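Local coordinates for protein oxidoreductase (Azotobacter vinelandii, PDB 7D5N) that binds NADH and myo-inositol and probably acts as an inositol dehydrogenase of the GFO/IDH/MocA oxidoreductase family, at residues A145-I150 and F330-N335; T208-L213 and H269-R274. All blocks are in the same frame, centred on the assembly; numbering follows the deposited sequence.

Contact 1 of 2, residues A145-I150 and F330-N335; sequences AGHQLI and FEAWSN. With NAI (1,4-dihydronicotinamide adenine dinucleotide), chain D.
Gly146 lies against the helix of 330-335, with its CA only 3.8 Å from Ala332 CA. Its CA hydrogen points almost straight at the Ala332 carbonyl, with Gly146 CA to Ala332 O at 3.3 Å. A CB here would probably clash with that oxygen. The carbonyl of Gly146 takes the one hydrogen bond between the segments. Asn335 ND2 gives it, 3.0 Å from Gly146 O and nearly straight at 165°. The oxygen lies close to the plane of the Asn335 amide, while the donor is tilted from the carbonyl plane of Gly146. Arg320 holds the other end of that amide, at OD1, which should fix its rotation.

Here the link into helix 148-158 meets helix 329-348, which packs through Phe330 and Trp333 on helix 26-34 of the Rossmann domain. Trp333, whose CB points away from 145-150, brings CZ2 to 3.5 Å from N7N of the nicotinamide amide.

His147 follows. A chi1 of -76° sets its CG anti to the carbonyl carbon and turns one ring face to the Ala332 methyl. That methyl sits centrally over the face, Ala332 CB 3.5 Å from the His147 ring centroid, as a CH-pi contact. Gln148 bends at chi2 (88°) and brings its amide across that of Asn335, the two planes nearly perpendicular. Its NE2 is hydrogen-bonded to Asp319 OD1 and Glu327 OE1.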
loop_
_atom_site.group_PDB
_atom_site.type_symbol
_atom_site.label_atom_id
_atom_site.label_comp_id
_atom_site.label_asym_id
_atom_site.label_seq_id
_atom_site.Cartn_x
_atom_site.Cartn_y
_atom_site.Cartn_z
ATOM N N ALA B 145 7.896 21.866 -3.308
ATOM C CA ALA B 145 6.810 22.704 -3.881
ATOM C C ALA B 145 6.839 22.658 -5.418
ATOM O O ALA B 145 5.827 23.061 -6.082
ATOM C CB ALA B 145 6.904 24.106 -3.326
ATOM N N GLY B 146 7.915 22.127 -6.006
ATOM C CA GLY B 146 8.017 21.982 -7.470
ATOM C C GLY B 146 7.182 20.830 -8.012
ATOM O O GLY B 146 7.003 20.738 -9.248
ATOM N N HIS B 147 6.737 19.914 -7.154
ATOM C CA HIS B 147 5.937 18.752 -7.612
ATOM C C HIS B 147 4.587 19.248 -8.146
ATOM O O HIS B 147 3.921 19.999 -7.440
ATOM C CB HIS B 147 5.767 17.735 -6.499
ATOM C CG HIS B 147 6.984 16.916 -6.252
ATOM N ND1 HIS B 147 7.460 16.009 -7.172
ATOM C CD2 HIS B 147 7.792 16.835 -5.175
ATOM C CE1 HIS B 147 8.530 15.398 -6.666
ATOM N NE2 HIS B 147 8.745 15.881 -5.434
ATOM N N GLN B 148 4.227 18.824 -9.347
ATOM C CA GLN B 148 2.995 19.246 -10.058
ATOM C C GLN B 148 1.770 19.052 -9.169
ATOM O O GLN B 148 0.860 19.857 -9.279
ATOM C CB GLN B 148 2.776 18.414 -11.318
ATOM C CG GLN B 148 3.714 18.775 -12.463
ATOM C CD GLN B 148 5.012 18.005 -12.403
ATOM O OE1 GLN B 148 5.770 18.120 -11.441
ATOM N NE2 GLN B 148 5.264 17.210 -13.430
ATOM N N LEU B 149 1.690 17.968 -8.388
ATOM C CA LEU B 149 0.411 17.680 -7.683
ATOM C C LEU B 149 0.228 18.631 -6.489
ATOM O O LEU B 149 -0.892 18.730 -5.983
ATOM C CB LEU B 149 0.359 16.212 -7.256
ATOM C CG LEU B 149 0.238 15.233 -8.419
ATOM C CD1 LEU B 149 0.260 13.806 -7.913
ATOM C CD2 LEU B 149 -1.025 15.509 -9.209
ATOM N N ILE B 150 1.258 19.359 -6.070
ATOM C CA ILE B 150 1.056 20.462 -5.090
ATOM C C ILE B 150 0.175 21.540 -5.747
ATOM O O ILE B 150 -0.785 22.001 -5.078
ATOM C CB ILE B 150 2.388 21.046 -4.586
ATOM C CG1 ILE B 150 3.334 19.957 -4.062
ATOM C CG2 ILE B 150 2.127 22.126 -3.540
ATOM C CD1 ILE B 150 2.728 19.036 -3.007
ATOM N N PHE B 330 14.184 15.541 -8.282
ATOM C CA PHE B 330 15.017 16.328 -9.226
ATOM C C PHE B 330 14.120 17.106 -10.185
ATOM O O PHE B 330 14.501 18.247 -10.520
ATOM C CB PHE B 330 16.024 15.470 -9.992
ATOM C CG PHE B 330 17.170 15.022 -9.131
ATOM C CD1 PHE B 330 17.049 13.880 -8.359
ATOM C CD2 PHE B 330 18.339 15.769 -9.042
ATOM C CE1 PHE B 330 18.097 13.460 -7.556
ATOM C CE2 PHE B 330 19.395 15.345 -8.244
ATOM C CZ PHE B 330 19.262 14.197 -7.494
ATOM N N GLU B 331 12.982 16.538 -10.597
ATOM C CA GLU B 331 12.037 17.275 -11.477
ATOM C C GLU B 331 11.447 18.452 -10.683
ATOM O O GLU B 331 11.334 19.579 -11.252
ATOM C CB GLU B 331 10.959 16.340 -12.034
ATOM C CG GLU B 331 11.452 15.487 -13.194
ATOM C CD GLU B 331 12.589 14.549 -12.821
ATOM O OE1 GLU B 331 13.721 14.741 -13.331
ATOM O OE2 GLU B 331 12.356 13.691 -11.941
ATOM N N ALA B 332 11.084 18.225 -9.417
ATOM C CA ALA B 332 10.504 19.277 -8.544
ATOM C C ALA B 332 11.500 20.439 -8.432
ATOM O O ALA B 332 11.114 21.602 -8.579
ATOM C CB ALA B 332 10.157 18.726 -7.186
ATOM N N TRP B 333 12.772 20.134 -8.214
ATOM C CA TRP B 333 13.801 21.187 -8.052
ATOM C C TRP B 333 14.008 21.916 -9.378
ATOM O O TRP B 333 14.192 23.148 -9.342
ATOM C CB TRP B 333 15.115 20.600 -7.533
ATOM C CG TRP B 333 15.177 20.437 -6.056
ATOM C CD1 TRP B 333 14.365 19.675 -5.264
ATOM C CD2 TRP B 333 16.105 21.081 -5.182
ATOM N NE1 TRP B 333 14.736 19.799 -3.957
ATOM C CE2 TRP B 333 15.803 20.652 -3.874
ATOM C CE3 TRP B 333 17.176 21.956 -5.381
ATOM C CZ2 TRP B 333 16.552 21.053 -2.771
ATOM C CZ3 TRP B 333 17.880 22.395 -4.287
ATOM C CH2 TRP B 333 17.578 21.944 -2.999
ATOM N N SER B 334 13.974 21.196 -10.505
ATOM C CA SER B 334 14.111 21.765 -11.867
ATOM C C SER B 334 12.943 22.733 -12.121
ATOM O O SER B 334 13.122 23.781 -12.816
ATOM C CB SER B 334 14.194 20.675 -12.929
ATOM O OG SER B 334 15.297 19.789 -12.683
ATOM N N ASN B 335 11.757 22.381 -11.631
ATOM C CA ASN B 335 10.550 23.230 -11.797
ATOM C C ASN B 335 10.725 24.537 -11.011
ATOM O O ASN B 335 10.249 25.577 -11.517
ATOM C CB ASN B 335 9.278 22.465 -11.429
ATOM C CG ASN B 335 9.031 21.309 -12.369
ATOM O OD1 ASN B 335 9.455 21.329 -13.521
ATOM N ND2 ASN B 335 8.312 20.299 -11.908
HETATM P PA NAI D . 26.599 19.514 4.337
HETATM O O1A NAI D . 27.241 19.585 5.655
HETATM O O2A NAI D . 26.322 18.215 3.726
HETATM O O5B NAI D . 27.473 20.370 3.277
HETATM C C5B NAI D . 27.938 21.687 3.551
HETATM C C4B NAI D . 28.807 22.077 2.360
HETATM O O4B NAI D . 29.118 23.463 2.359
HETATM C C3B NAI D . 30.144 21.347 2.341
HETATM O O3B NAI D . 30.529 21.148 0.977
HETATM C C2B NAI D . 31.088 22.301 3.008
HETATM O O2B NAI D . 32.453 22.130 2.619
HETATM C C1B NAI D . 30.540 23.581 2.434
HETATM N N9A NAI D . 30.755 24.752 3.250
HETATM C C8A NAI D . 30.586 24.894 4.568
HETATM N N7A NAI D . 30.860 26.179 4.918
HETATM C C5A NAI D . 31.232 26.825 3.807
HETATM C C6A NAI D . 31.652 28.181 3.484
HETATM N N6A NAI D . 31.728 29.100 4.449
HETATM N N1A NAI D . 31.955 28.458 2.207
HETATM C C2A NAI D . 31.841 27.524 1.232
HETATM N N3A NAI D . 31.476 26.242 1.472
HETATM C C4A NAI D . 31.152 25.881 2.716
HETATM O O3 NAI D . 25.244 20.339 4.465
HETATM P PN NAI D . 23.942 20.007 3.586
HETATM O O1N NAI D . 23.201 18.883 4.244
HETATM O O2N NAI D . 24.260 19.923 2.162
HETATM O O5D NAI D . 23.098 21.328 3.845
HETATM C C5D NAI D . 23.456 22.586 3.296
HETATM C C4D NAI D . 22.312 23.563 3.372
HETATM O O4D NAI D . 21.240 23.045 2.563
HETATM C C3D NAI D . 21.751 23.738 4.758
HETATM O O3D NAI D . 21.229 25.038 4.873
HETATM C C2D NAI D . 20.551 22.818 4.818
HETATM O O2D NAI D . 19.483 23.314 5.624
HETATM C C1D NAI D . 20.093 22.839 3.381
HETATM N N1N NAI D . 19.401 21.643 2.933
HETATM C C2N NAI D . 18.254 21.817 2.271
HETATM C C3N NAI D . 17.524 20.755 1.789
HETATM C C7N NAI D . 16.272 21.001 1.026
HETATM O O7N NAI D . 15.523 20.060 0.826
HETATM N N7N NAI D . 16.072 22.212 0.514
HETATM C C4N NAI D . 18.005 19.339 1.944
HETATM C C5N NAI D . 19.270 19.278 2.667
HETATM C C6N NAI D . 19.911 20.422 3.110
#

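Contact 2 of 2, residues T208-L213 and H269-R274; sequences THPLYL and HGQKIR. With INS (1,2,3,4,5,6-hexahydroxy-cyclohexane), chain E; NAI (1,4-dihydronicotinamide adenine dinucleotide), chain D.
Apolar contact joins Leu213 of helix 202-217 to Ile273 of strand 271-277. Ile273 CG1 is anti to its backbone N (chi1 179°), which carries CD1 up to the helix. There Ile273 CD1 lies 4.1 Å from Leu213 CB. It also rests against the carbonyl oxygen of Pro210, with Ile273 CD1 to Pro210 O at 3.8 Å. The axes of 208-213 and 271-274 run 31° apart and 8.6 Å at closest approach. The helix packs on the mixed sheet of the C-terminal alpha/beta domain.

The polar approach comes from Gln271. Its fully extended chain sets Gln271 OE1 3.3 Å from His209 CB and 3.5 Å from Pro210 CD. Pro210 N carries no hydrogen, so OE1 rests against the carbons of His209 and Pro210 without a hydrogen bond to either. Gln271 NE2 is hydrogen-bonded elsewhere.

Ligand contact belongs to His209. Inositol O4 sits at the edge of its ring, near the plane. The hydrogen bond between His209 NE2 and inositol O4 is modelled at 2.5 Å, a length that is doubtful. With an alanine in place of His209, inositol O4 would lose its imidazole partner, and the inositol is likely to be held less firmly beside the nicotinamide amide.

The chemistry is thus split: carbon contacts seat the helix on the sheet, while the imidazole of His209 is turned to the inositol.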
loop_
_atom_site.group_PDB
_atom_site.type_symbol
_atom_site.label_atom_id
_atom_site.label_comp_id
_atom_site.label_asym_id
_atom_site.label_seq_id
_atom_site.Cartn_x
_atom_site.Cartn_y
_atom_site.Cartn_z
ATOM N N THR B 208 9.647 23.126 8.383
ATOM C CA THR B 208 9.340 24.243 7.464
ATOM C C THR B 208 8.966 23.739 6.075
ATOM O O THR B 208 8.337 24.531 5.348
ATOM C CB THR B 208 10.486 25.250 7.371
ATOM O OG1 THR B 208 11.655 24.523 7.016
ATOM C CG2 THR B 208 10.666 26.002 8.670
ATOM N N HIS B 209 9.322 22.506 5.702
ATOM C CA HIS B 209 8.995 21.974 4.352
ATOM C C HIS B 209 7.484 21.832 4.172
ATOM O O HIS B 209 6.907 22.450 3.261
ATOM C CB HIS B 209 9.791 20.700 4.050
ATOM C CG HIS B 209 11.183 20.970 3.582
ATOM N ND1 HIS B 209 11.439 21.679 2.415
ATOM C CD2 HIS B 209 12.384 20.583 4.068
ATOM C CE1 HIS B 209 12.745 21.732 2.219
ATOM N NE2 HIS B 209 13.350 21.077 3.220
ATOM N N PRO B 210 6.779 20.993 4.969
ATOM C CA PRO B 210 5.346 20.815 4.764
ATOM C C PRO B 210 4.576 22.079 5.175
ATOM O O PRO B 210 3.518 22.343 4.619
ATOM C CB PRO B 210 4.964 19.616 5.636
ATOM C CG PRO B 210 6.060 19.549 6.692
ATOM C CD PRO B 210 7.301 20.118 6.031
ATOM N N LEU B 211 5.143 22.874 6.080
ATOM C CA LEU B 211 4.578 24.212 6.373
ATOM C C LEU B 211 4.502 25.019 5.078
ATOM O O LEU B 211 3.408 25.573 4.789
ATOM C CB LEU B 211 5.422 24.965 7.394
ATOM C CG LEU B 211 4.880 26.365 7.692
ATOM C CD1 LEU B 211 3.671 26.267 8.605
ATOM C CD2 LEU B 211 5.962 27.251 8.291
ATOM N N TYR B 212 5.585 25.077 4.296
ATOM C CA TYR B 212 5.555 25.849 3.032
ATOM C C TYR B 212 4.566 25.205 2.048
ATOM O O TYR B 212 3.868 25.951 1.336
ATOM C CB TYR B 212 6.917 26.021 2.369
ATOM C CG TYR B 212 6.780 26.801 1.090
ATOM C CD1 TYR B 212 6.467 28.153 1.104
ATOM C CD2 TYR B 212 6.883 26.177 -0.143
ATOM C CE1 TYR B 212 6.314 28.872 -0.077
ATOM C CE2 TYR B 212 6.737 26.882 -1.331
ATOM C CZ TYR B 212 6.442 28.236 -1.296
ATOM O OH TYR B 212 6.265 28.940 -2.461
ATOM N N LEU B 213 4.435 23.876 2.034
ATOM C CA LEU B 213 3.411 23.238 1.165
ATOM C C LEU B 213 2.023 23.754 1.557
ATOM O O LEU B 213 1.234 23.997 0.634
ATOM C CB LEU B 213 3.449 21.713 1.254
ATOM C CG LEU B 213 4.739 21.050 0.787
ATOM C CD1 LEU B 213 4.565 19.536 0.780
ATOM C CD2 LEU B 213 5.179 21.553 -0.581
ATOM N N HIS B 269 11.469 8.990 5.460
ATOM C CA HIS B 269 11.320 10.435 5.148
ATOM C C HIS B 269 10.041 10.944 5.811
ATOM O O HIS B 269 10.134 11.802 6.701
ATOM C CB HIS B 269 11.333 10.682 3.631
ATOM C CG HIS B 269 12.367 11.676 3.227
ATOM N ND1 HIS B 269 12.065 12.798 2.464
ATOM C CD2 HIS B 269 13.691 11.731 3.488
ATOM C CE1 HIS B 269 13.172 13.482 2.249
ATOM N NE2 HIS B 269 14.183 12.867 2.891
ATOM N N GLY B 270 8.899 10.371 5.436
ATOM C CA GLY B 270 7.630 10.625 6.145
ATOM C C GLY B 270 7.230 12.087 6.089
ATOM O O GLY B 270 6.759 12.614 7.123
ATOM N N GLN B 271 7.404 12.745 4.943
ATOM C CA GLN B 271 6.856 14.108 4.783
ATOM C C GLN B 271 5.452 13.948 4.210
ATOM O O GLN B 271 5.324 13.408 3.107
ATOM C CB GLN B 271 7.716 15.007 3.905
ATOM C CG GLN B 271 7.138 16.397 3.808
ATOM C CD GLN B 271 7.879 17.363 2.925
ATOM O OE1 GLN B 271 7.547 18.541 2.882
ATOM N NE2 GLN B 271 8.859 16.878 2.184
ATOM N N LYS B 272 4.435 14.357 4.952
ATOM C CA LYS B 272 3.040 14.209 4.482
ATOM C C LYS B 272 2.249 15.465 4.821
ATOM O O LYS B 272 2.545 16.112 5.841
ATOM C CB LYS B 272 2.356 12.981 5.076
ATOM C CG LYS B 272 3.075 11.662 4.828
ATOM C CD LYS B 272 2.528 10.470 5.596
ATOM C CE LYS B 272 3.332 9.213 5.315
ATOM N NZ LYS B 272 2.587 7.979 5.645
ATOM N N ILE B 273 1.303 15.802 3.960
ATOM C CA ILE B 273 0.327 16.886 4.251
ATOM C C ILE B 273 -1.063 16.357 3.910
ATOM O O ILE B 273 -1.223 15.841 2.797
ATOM C CB ILE B 273 0.682 18.179 3.497
ATOM C CG1 ILE B 273 -0.333 19.286 3.790
ATOM C CG2 ILE B 273 0.839 17.947 2.008
ATOM C CD1 ILE B 273 0.220 20.673 3.561
ATOM N N ARG B 274 -1.993 16.471 4.860
ATOM C CA ARG B 274 -3.414 16.128 4.676
ATOM C C ARG B 274 -4.204 17.416 4.875
ATOM O O ARG B 274 -4.101 18.009 5.947
ATOM C CB ARG B 274 -3.847 15.015 5.630
ATOM C CG ARG B 274 -5.266 14.521 5.377
ATOM C CD ARG B 274 -5.661 13.392 6.295
ATOM N NE ARG B 274 -7.023 12.938 6.020
ATOM C CZ ARG B 274 -7.372 12.074 5.064
ATOM N NH1 ARG B 274 -6.469 11.553 4.244
ATOM N NH2 ARG B 274 -8.640 11.751 4.923
HETATM C C1 INS E . 16.580 16.312 5.306
HETATM C C2 INS E . 15.861 16.453 3.986
HETATM C C3 INS E . 15.169 17.805 3.883
HETATM C C4 INS E . 16.152 18.940 4.155
HETATM C C5 INS E . 16.972 18.739 5.418
HETATM C C6 INS E . 17.648 17.390 5.403
HETATM O O1 INS E . 17.139 14.999 5.398
HETATM O O2 INS E . 16.820 16.354 2.925
HETATM O O3 INS E . 14.608 17.929 2.559
HETATM O O4 INS E . 15.506 20.193 4.243
HETATM O O5 INS E . 17.973 19.751 5.519
HETATM O O6 INS E . 18.396 17.287 6.589
HETATM P PA NAI D . 26.599 19.514 4.337
HETATM O O1A NAI D . 27.241 19.585 5.655
HETATM O O2A NAI D . 26.322 18.215 3.726
HETATM O O5B NAI D . 27.473 20.370 3.277
HETATM C C5B NAI D . 27.938 21.687 3.551
HETATM C C4B NAI D . 28.807 22.077 2.360
HETATM O O4B NAI D . 29.118 23.463 2.359
HETATM C C3B NAI D . 30.144 21.347 2.341
HETATM O O3B NAI D . 30.529 21.148 0.977
HETATM C C2B NAI D . 31.088 22.301 3.008
HETATM O O2B NAI D . 32.453 22.130 2.619
HETATM C C1B NAI D . 30.540 23.581 2.434
HETATM N N9A NAI D . 30.755 24.752 3.250
HETATM C C8A NAI D . 30.586 24.894 4.568
HETATM N N7A NAI D . 30.860 26.179 4.918
HETATM C C5A NAI D . 31.232 26.825 3.807
HETATM C C6A NAI D . 31.652 28.181 3.484
HETATM N N6A NAI D . 31.728 29.100 4.449
HETATM N N1A NAI D . 31.955 28.458 2.207
HETATM C C2A NAI D . 31.841 27.524 1.232
HETATM N N3A NAI D . 31.476 26.242 1.472
HETATM C C4A NAI D . 31.152 25.881 2.716
HETATM O O3 NAI D . 25.244 20.339 4.465
HETATM P PN NAI D . 23.942 20.007 3.586
HETATM O O1N NAI D . 23.201 18.883 4.244
HETATM O O2N NAI D . 24.260 19.923 2.162
HETATM O O5D NAI D . 23.098 21.328 3.845
HETATM C C5D NAI D . 23.456 22.586 3.296
HETATM C C4D NAI D . 22.312 23.563 3.372
HETATM O O4D NAI D . 21.240 23.045 2.563
HETATM C C3D NAI D . 21.751 23.738 4.758
HETATM O O3D NAI D . 21.229 25.038 4.873
HETATM C C2D NAI D . 20.551 22.818 4.818
HETATM O O2D NAI D . 19.483 23.314 5.624
HETATM C C1D NAI D . 20.093 22.839 3.381
HETATM N N1N NAI D . 19.401 21.643 2.933
HETATM C C2N NAI D . 18.254 21.817 2.271
HETATM C C3N NAI D . 17.524 20.755 1.789
HETATM C C7N NAI D . 16.272 21.001 1.026
HETATM O O7N NAI D . 15.523 20.060 0.826
HETATM N N7N NAI D . 16.072 22.212 0.514
HETATM C C4N NAI D . 18.005 19.339 1.944
HETATM C C5N NAI D . 19.270 19.278 2.667
HETATM C C6N NAI D . 19.911 20.422 3.110
#

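In the fold
Contact 2 is nested in the chain loop closed by contact 1, and their centres lie 14 Å apart. They meet directly through Ala145, whose CB is 3.4 Å from Tyr212 CE2, and through Ile150, whose CD1 is 4.2 Å from Leu213 CD1. Both reach the same NADH: Trp333 of contact 1 and His209 of contact 2 each come near the nicotinamide amide. The inositol lies nearer contact 2. His209 belongs to its pocket, whereas the side chain of His147 in contact 1 is about 10 Å from it. Lys115, Tyr144, Asp205, Arg191 and His325 of the second subunit also hydrogen-bond the inositol, so the pocket draws on two chains.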